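SusD homolog (Bacteroides thetaiotaomicron VPI-5482, PDB 3IV0) probably binds glycans at the outer membrane as a SusD-family lipoprotein, although its own ligand is not known. Local coordinates at residues 227-232 / 379-384; 366-371 / 393-398; 373-378 / 389-394. One frame throughout, in Å; residues are numbered along the deposited sequence.

Overall arrangement
All three contacts use helix 367-381. Contacts 2 and 3 pair it with helix 385-398, the next helix in the chain, and share Asn393 and Arg394. Their centres lie about 8 Å apart, and both are buried. Contact 1 joins the C-terminal end of helix 367-381 to helix 224-238 and lies at the surface. Its centre is about 10 Å from that of contact 3, which it touches through Val231 on Ala377 and Val232 on Leu378. The chemistry changes along the helix. Contact 2, at the start, has one arginine-tyrosine hydrogen bond, and its arginines pair with glutamates from elsewhere. Contacts 3 and 1 are apolar, and each has a methyl over a tyrosine face.

Contact 1 (227-232 / 379-384)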
# COMPACT_ATOMS: atom_id res chain seq x y z
N TYR A 227 -20.14 0.85 -6.40
CA TYR A 227 -18.78 0.50 -5.97
C TYR A 227 -18.78 -0.06 -4.55
O TYR A 227 -18.09 -1.04 -4.27
CB TYR A 227 -17.86 1.72 -6.10
CG TYR A 227 -17.75 2.25 -7.53
CD1 TYR A 227 -17.48 1.41 -8.58
CD2 TYR A 227 -17.90 3.62 -7.81
CE1 TYR A 227 -17.39 1.89 -9.90
CE2 TYR A 227 -17.81 4.08 -9.13
CZ TYR A 227 -17.57 3.21 -10.14
OH TYR A 227 -17.46 3.66 -11.45
N TYR A 228 -19.52 0.55 -3.64
CA TYR A 228 -19.62 0.02 -2.30
C TYR A 228 -20.24 -1.38 -2.29
O TYR A 228 -19.76 -2.26 -1.60
CB TYR A 228 -20.43 0.96 -1.39
CG TYR A 228 -19.69 2.18 -0.87
CD1 TYR A 228 -18.47 2.08 -0.22
CD2 TYR A 228 -20.28 3.44 -0.92
CE1 TYR A 228 -17.86 3.19 0.33
CE2 TYR A 228 -19.67 4.54 -0.38
CZ TYR A 228 -18.46 4.42 0.26
OH TYR A 228 -17.85 5.53 0.82
N ARG A 229 -21.26 -1.61 -3.10
CA ARG A 229 -21.82 -2.94 -3.21
C ARG A 229 -20.80 -3.95 -3.71
O ARG A 229 -20.78 -5.13 -3.31
CB ARG A 229 -23.08 -2.92 -4.11
CG ARG A 229 -24.29 -2.34 -3.44
CD ARG A 229 -25.49 -2.38 -4.39
NE ARG A 229 -26.67 -1.86 -3.72
CZ ARG A 229 -27.79 -1.55 -4.35
NH1 ARG A 229 -27.90 -1.73 -5.66
NH2 ARG A 229 -28.81 -1.07 -3.67
N ASN A 230 -19.95 -3.51 -4.64
CA ASN A 230 -18.88 -4.37 -5.12
C ASN A 230 -17.96 -4.75 -3.98
O ASN A 230 -17.51 -5.87 -3.88
CB ASN A 230 -18.05 -3.65 -6.19
CG ASN A 230 -18.78 -3.47 -7.52
OD1 ASN A 230 -19.84 -4.08 -7.78
ND2 ASN A 230 -18.22 -2.61 -8.37
N VAL A 231 -17.63 -3.80 -3.12
CA VAL A 231 -16.73 -4.10 -1.99
C VAL A 231 -17.39 -5.09 -1.06
O VAL A 231 -16.74 -6.01 -0.56
CB VAL A 231 -16.33 -2.85 -1.22
CG1 VAL A 231 -15.53 -3.21 0.02
CG2 VAL A 231 -15.53 -1.90 -2.11
N VAL A 232 -18.69 -4.93 -0.80
CA VAL A 232 -19.41 -5.92 0.03
C VAL A 232 -19.38 -7.31 -0.59
O VAL A 232 -19.13 -8.32 0.10
CB VAL A 232 -20.84 -5.45 0.29
CG1 VAL A 232 -21.67 -6.54 0.96
CG2 VAL A 232 -20.83 -4.16 1.13
N ALA A 379 -20.85 0.00 6.25
CA ALA A 379 -21.29 1.14 7.00
C ALA A 379 -21.74 2.28 6.08
O ALA A 379 -22.74 2.96 6.34
CB ALA A 379 -20.22 1.60 7.97
N ALA A 380 -21.10 2.42 4.93
CA ALA A 380 -21.42 3.53 4.02
C ALA A 380 -22.75 3.25 3.36
O ALA A 380 -23.53 4.19 3.14
CB ALA A 380 -20.29 3.70 2.96
N LEU A 381 -23.06 2.01 3.11
CA LEU A 381 -24.33 1.64 2.52
C LEU A 381 -25.47 1.74 3.51
O LEU A 381 -26.60 2.00 3.09
CB LEU A 381 -24.28 0.25 1.94
CG LEU A 381 -23.42 0.15 0.66
CD1 LEU A 381 -23.11 -1.31 0.36
CD2 LEU A 381 -24.06 0.85 -0.58
N GLY A 382 -25.19 1.48 4.78
CA GLY A 382 -26.16 1.65 5.87
C GLY A 382 -27.12 0.49 5.94
O GLY A 382 -28.15 0.57 6.65
N THR A 383 -26.80 -0.59 5.25
CA THR A 383 -27.69 -1.72 5.09
C THR A 383 -27.50 -2.78 6.18
O THR A 383 -28.35 -3.64 6.34
CB THR A 383 -27.47 -2.37 3.72
OG1 THR A 383 -26.08 -2.63 3.53
CG2 THR A 383 -27.95 -1.47 2.61
N ASN A 384 -26.39 -2.75 6.91
CA ASN A 384 -26.14 -3.80 7.89
C ASN A 384 -25.05 -3.36 8.86
O ASN A 384 -23.93 -3.88 8.83
CB ASN A 384 -25.73 -5.08 7.16
CG ASN A 384 -25.77 -6.31 8.03
OD1 ASN A 384 -25.88 -6.23 9.25
ND2 ASN A 384 -25.60 -7.48 7.40
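Ala380 sets its methyl over one face of the Tyr228 ring. This is a CH-pi contact. CB of Ala380 lies 3.5 Å from the ring centroid of Tyr228, 18° off the ring normal. It is displaced toward the hydroxyl end of the ring, and its closest atom is Tyr228 CZ, 3.3 Å from Ala380 CB. Tyr228 has CG beside its own backbone N (chi1 -79°), which places the ring beside Ala380, one face toward its methyl.

The segments belong to two helices of the largely helical SusD fold, 224-238 and 367-381, far apart in sequence. The second helix ends beside Leu381, at Gly382.

The remaining contacts are aliphatic, made by Leu381. It reaches across to helix 224-238 with its branched end. Leu381 CG lies 3.7 Å from Tyr228 CB, at the root of the tyrosine side chain. Leu381 CD2 is also 3.7 Å from Tyr228 CB. The other methyl turns to Val232, with Leu381 CD1 3.7 Å from Val232 CG2. Leu381 CD1 lies 4.1 Å from Arg229 CG, touching the aliphatic part of that exposed side chain. Tyr228 also packs on Leu214 and Val217 of helix 202-219.

Contact 2 (366-371 / 393-398)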
# COMPACT_ATOMS: atom_id res chain seq x y z
N ARG A 366 -3.19 -6.63 3.96
CA ARG A 366 -3.34 -7.76 4.88
C ARG A 366 -4.76 -7.89 5.40
O ARG A 366 -5.63 -7.02 5.17
CB ARG A 366 -2.34 -7.74 6.01
CG ARG A 366 -2.49 -6.59 6.94
CD ARG A 366 -1.47 -6.72 8.10
NE ARG A 366 -1.38 -5.48 8.85
CZ ARG A 366 -1.94 -5.27 10.05
NH1 ARG A 366 -2.67 -6.17 10.65
NH2 ARG A 366 -1.74 -4.11 10.65
N TYR A 367 -5.05 -9.01 6.04
CA TYR A 367 -6.42 -9.41 6.32
C TYR A 367 -7.14 -8.42 7.23
O TYR A 367 -8.30 -8.13 7.01
CB TYR A 367 -6.41 -10.83 6.85
CG TYR A 367 -7.75 -11.50 7.02
CD1 TYR A 367 -8.72 -11.53 6.01
CD2 TYR A 367 -8.02 -12.20 8.18
CE1 TYR A 367 -9.93 -12.19 6.21
CE2 TYR A 367 -9.20 -12.91 8.36
CZ TYR A 367 -10.15 -12.86 7.40
OH TYR A 367 -11.32 -13.55 7.58
N ALA A 368 -6.47 -7.84 8.23
CA ALA A 368 -7.15 -6.87 9.09
C ALA A 368 -7.60 -5.68 8.27
O ALA A 368 -8.69 -5.13 8.49
CB ALA A 368 -6.23 -6.38 10.24
N GLY A 369 -6.74 -5.21 7.36
CA GLY A 369 -7.10 -4.11 6.47
C GLY A 369 -8.33 -4.41 5.64
O GLY A 369 -9.23 -3.57 5.54
N ALA A 370 -8.36 -5.58 5.02
CA ALA A 370 -9.46 -5.97 4.17
C ALA A 370 -10.76 -6.10 4.94
O ALA A 370 -11.79 -5.65 4.45
CB ALA A 370 -9.12 -7.26 3.45
N LEU A 371 -10.69 -6.60 6.16
CA LEU A 371 -11.90 -6.67 6.98
C LEU A 371 -12.43 -5.27 7.25
O LEU A 371 -13.63 -5.06 7.31
CB LEU A 371 -11.61 -7.40 8.31
CG LEU A 371 -11.28 -8.86 8.19
CD1 LEU A 371 -10.90 -9.41 9.58
CD2 LEU A 371 -12.45 -9.65 7.56
N ASN A 393 -15.06 -5.33 15.01
CA ASN A 393 -14.71 -5.90 16.31
C ASN A 393 -13.76 -7.07 16.26
O ASN A 393 -13.09 -7.37 17.23
CB ASN A 393 -15.98 -6.20 17.10
CG ASN A 393 -16.61 -4.96 17.64
OD1 ASN A 393 -15.92 -3.99 17.95
ND2 ASN A 393 -17.95 -4.95 17.79
N ARG A 394 -13.65 -7.73 15.12
CA ARG A 394 -12.60 -8.73 14.99
C ARG A 394 -11.22 -8.10 15.13
O ARG A 394 -10.34 -8.66 15.77
CB ARG A 394 -12.74 -9.48 13.69
CG ARG A 394 -13.94 -10.44 13.72
CD ARG A 394 -14.22 -11.05 12.42
NE ARG A 394 -13.14 -11.91 11.97
CZ ARG A 394 -13.09 -12.39 10.73
NH1 ARG A 394 -14.06 -12.10 9.89
NH2 ARG A 394 -12.09 -13.15 10.35
N VAL A 395 -11.07 -6.91 14.58
CA VAL A 395 -9.82 -6.18 14.68
C VAL A 395 -9.65 -5.57 16.08
O VAL A 395 -8.57 -5.66 16.66
CB VAL A 395 -9.73 -5.12 13.58
CG1 VAL A 395 -8.44 -4.29 13.72
CG2 VAL A 395 -9.80 -5.82 12.19
N ARG A 396 -10.74 -5.00 16.61
CA ARG A 396 -10.69 -4.44 17.97
C ARG A 396 -10.32 -5.53 18.97
O ARG A 396 -9.50 -5.33 19.84
CB ARG A 396 -12.03 -3.86 18.36
CG ARG A 396 -12.57 -2.72 17.52
CD ARG A 396 -11.86 -1.44 17.79
NE ARG A 396 -12.16 -0.93 19.14
CZ ARG A 396 -11.67 0.21 19.61
NH1 ARG A 396 -10.80 0.93 18.93
NH2 ARG A 396 -12.00 0.60 20.84
N ASN A 397 -10.98 -6.69 18.86
CA ASN A 397 -10.73 -7.77 19.81
C ASN A 397 -9.30 -8.28 19.72
O ASN A 397 -8.67 -8.57 20.73
CB ASN A 397 -11.72 -8.92 19.64
CG ASN A 397 -13.11 -8.63 20.22
OD1 ASN A 397 -14.13 -9.05 19.65
ND2 ASN A 397 -13.17 -7.95 21.35
N ARG A 398 -8.73 -8.36 18.51
CA ARG A 398 -7.35 -8.81 18.39
C ARG A 398 -6.41 -7.84 19.10
O ARG A 398 -5.41 -8.28 19.70
CB ARG A 398 -6.98 -8.99 16.90
CG ARG A 398 -5.64 -9.63 16.72
CD ARG A 398 -4.50 -8.68 16.54
NE ARG A 398 -4.61 -7.92 15.29
CZ ARG A 398 -4.28 -8.38 14.09
NH1 ARG A 398 -3.81 -9.60 13.93
NH2 ARG A 398 -4.44 -7.61 13.04
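Tyr367 and Arg394 make the one hydrogen bond across this contact. Arg394 NH2 donates to Tyr367 OH at 2.9 Å, with an N-H...O angle of 152°. The hydroxyl sits at the edge of the guanidinium, slightly tilted from its plane. Ring and guanidinium planes are steeply inclined, 70° apart. Tyr367 has CG anti to its backbone N, which swings the ring out to meet Arg394. Glu239 holds both partners: it pairs with Arg394 NH1 and is hydrogen-bonded to Tyr367 OH.

The apolar contacts lie beneath and beside this pair. Leu371 CD1 covers one face of the Arg394 guanidinium, 3.9 Å from Arg394 CZ. The same CD1 also lies over one face of the Tyr367 ring, toward its rim. Leu371 CD2 lies 3.7 Å from Arg394 NH1. Val395 CG2 packs on Ala368 CB at 4.1 Å, where the two backbones come closest.

Arg366 and Arg398 bring their guanidinium groups together around shared glutamates. Arg398 NH2 comes to the edge of the Arg366 guanidinium, 3.3 Å from Arg366 NH1, with the two planes clearly inclined. Both nitrogens are donors and form no bond to each other. Glu263 and Glu422 each form salt bridges with both arginines, probably offsetting the like charges, while Glu426 takes Arg366 NH2 and the backbone O of Leu248 takes Arg398 NH1. Arg398 NH2 lies 3.5 Å from Ala368 CB.

The helices 367-381 and 385-398 run roughly antiparallel here, at 139°, as a helical hairpin. Arg366 ends strand 362-366 and is the N-cap of the first helix. Helix 408-422 packs on Ala368 and Val395, helix 253-258 on Arg366 and Arg398, and helix 224-238 on Tyr367.

Contact 3 (373-378 / 389-394); sequences LYAEAL and CELLNR
Helices 367-381 and 385-398 form an antiparallel helical hairpin, consistent with the TPR-like helical pairs of the SusD family. In this part of the hairpin the local axes approach to 8.5 Å and cross at -154°. No hydrogen bond links the two segments, and their contact is wholly apolar.

Leu391 is the centre of it. It meets three residues of the first helix: Tyr374, Ala375 and Leu378. Leu391 CD1 sits over the middle of one face of the Tyr374 ring, 3.6 Å from the ring centroid and 14° off the normal. This is a CH-pi contact. Leu391 CD2 lies further to one side, 3.8 Å from Tyr374 CD2. The Tyr374 side chain leaves the helix with CG beside the carbonyl carbon (chi1 -176°), and a face of its ring lies toward Leu391.

The same Leu391 CD1 also touches Leu378 CD1, at 3.6 Å, and the two leucine side chains meet at about a right angle. Nearer the backbones, Ala375 CB faces Leu391 CB at 4.0 Å. Ala375 CA and Leu391 CA are 5.8 Å apart, the nearest CA pair of the two segments, consistent with the small side chain of Ala375.

Other helices complete the packing. Helix 408-422 meets Ala375 through Ile415 and Leu392 through Glu418. Helix 224-238 lies against Tyr374 and Leu378, and Met210 of helix 202-219 touches Tyr374.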
# COMPACT_ATOMS: atom_id res chain seq x y z
N LEU A 373 -11.99 -2.60 5.31
CA LEU A 373 -12.59 -2.11 4.06
C LEU A 373 -14.01 -2.62 3.86
O LEU A 373 -14.89 -1.90 3.42
CB LEU A 373 -11.74 -2.48 2.86
CG LEU A 373 -10.32 -1.90 2.76
CD1 LEU A 373 -9.70 -2.34 1.42
CD2 LEU A 373 -10.32 -0.38 2.93
N TYR A 374 -14.21 -3.90 4.15
CA TYR A 374 -15.52 -4.54 4.10
C TYR A 374 -16.47 -3.83 5.08
O TYR A 374 -17.55 -3.39 4.70
CB TYR A 374 -15.32 -6.02 4.43
CG TYR A 374 -16.49 -6.93 4.37
CD1 TYR A 374 -17.72 -6.55 3.89
CD2 TYR A 374 -16.33 -8.25 4.75
CE1 TYR A 374 -18.78 -7.46 3.83
CE2 TYR A 374 -17.37 -9.14 4.68
CZ TYR A 374 -18.59 -8.74 4.25
OH TYR A 374 -19.65 -9.62 4.22
N ALA A 375 -16.01 -3.62 6.31
CA ALA A 375 -16.82 -2.88 7.27
C ALA A 375 -17.13 -1.47 6.76
O ALA A 375 -18.25 -0.98 6.92
CB ALA A 375 -16.11 -2.80 8.60
N GLU A 376 -16.14 -0.76 6.22
CA GLU A 376 -16.33 0.58 5.74
C GLU A 376 -17.43 0.63 4.70
O GLU A 376 -18.29 1.53 4.72
CB GLU A 376 -15.02 1.07 5.13
CG GLU A 376 -15.10 2.41 4.46
CD GLU A 376 -13.80 2.87 3.87
OE1 GLU A 376 -12.75 2.39 4.31
OE2 GLU A 376 -13.85 3.75 2.97
N ALA A 377 -17.42 -0.28 3.74
CA ALA A 377 -18.40 -0.31 2.66
C ALA A 377 -19.77 -0.59 3.21
O ALA A 377 -20.76 0.04 2.81
CB ALA A 377 -18.01 -1.33 1.54
N LEU A 378 -19.87 -1.56 4.09
CA LEU A 378 -21.18 -1.86 4.72
C LEU A 378 -21.70 -0.65 5.45
O LEU A 378 -22.89 -0.29 5.32
CB LEU A 378 -21.05 -2.99 5.71
CG LEU A 378 -21.01 -4.37 5.11
CD1 LEU A 378 -20.63 -5.37 6.20
CD2 LEU A 378 -22.37 -4.71 4.48
N CYS A 389 -20.12 -3.66 12.46
CA CYS A 389 -19.55 -3.75 13.79
C CYS A 389 -18.87 -5.06 14.07
O CYS A 389 -17.81 -5.11 14.67
CB CYS A 389 -20.61 -3.48 14.87
SG CYS A 389 -21.18 -1.81 15.01
N GLU A 390 -19.48 -6.16 13.65
CA GLU A 390 -18.87 -7.46 13.84
C GLU A 390 -17.48 -7.52 13.21
O GLU A 390 -16.53 -8.04 13.82
CB GLU A 390 -19.78 -8.55 13.28
CG GLU A 390 -19.33 -9.96 13.46
CD GLU A 390 -20.14 -10.90 12.58
OE1 GLU A 390 -21.38 -10.93 12.75
OE2 GLU A 390 -19.54 -11.57 11.71
N LEU A 391 -17.37 -7.07 11.97
CA LEU A 391 -16.10 -7.04 11.26
C LEU A 391 -15.09 -6.15 11.99
O LEU A 391 -13.97 -6.57 12.23
CB LEU A 391 -16.35 -6.58 9.83
CG LEU A 391 -17.08 -7.59 8.94
CD1 LEU A 391 -17.68 -6.86 7.73
CD2 LEU A 391 -16.16 -8.71 8.47
N LEU A 392 -15.49 -4.94 12.30
CA LEU A 392 -14.67 -4.01 13.04
C LEU A 392 -14.17 -4.64 14.33
O LEU A 392 -13.01 -4.53 14.70
CB LEU A 392 -15.47 -2.73 13.32
CG LEU A 392 -14.86 -1.70 14.26
CD1 LEU A 392 -13.48 -1.24 13.76
CD2 LEU A 392 -15.82 -0.52 14.47
N ASN A 393 -15.06 -5.33 15.01
CA ASN A 393 -14.71 -5.90 16.31
C ASN A 393 -13.76 -7.07 16.26
O ASN A 393 -13.09 -7.37 17.23
CB ASN A 393 -15.98 -6.20 17.10
CG ASN A 393 -16.61 -4.96 17.64
OD1 ASN A 393 -15.92 -3.99 17.95
ND2 ASN A 393 -17.95 -4.95 17.79
N ARG A 394 -13.65 -7.73 15.12
CA ARG A 394 -12.60 -8.73 14.99
C ARG A 394 -11.22 -8.10 15.13
O ARG A 394 -10.34 -8.66 15.77
CB ARG A 394 -12.74 -9.48 13.69
CG ARG A 394 -13.94 -10.44 13.72
CD ARG A 394 -14.22 -11.05 12.42
NE ARG A 394 -13.14 -11.91 11.97
CZ ARG A 394 -13.09 -12.39 10.73
NH1 ARG A 394 -14.06 -12.10 9.89
NH2 ARG A 394 -12.09 -13.15 10.35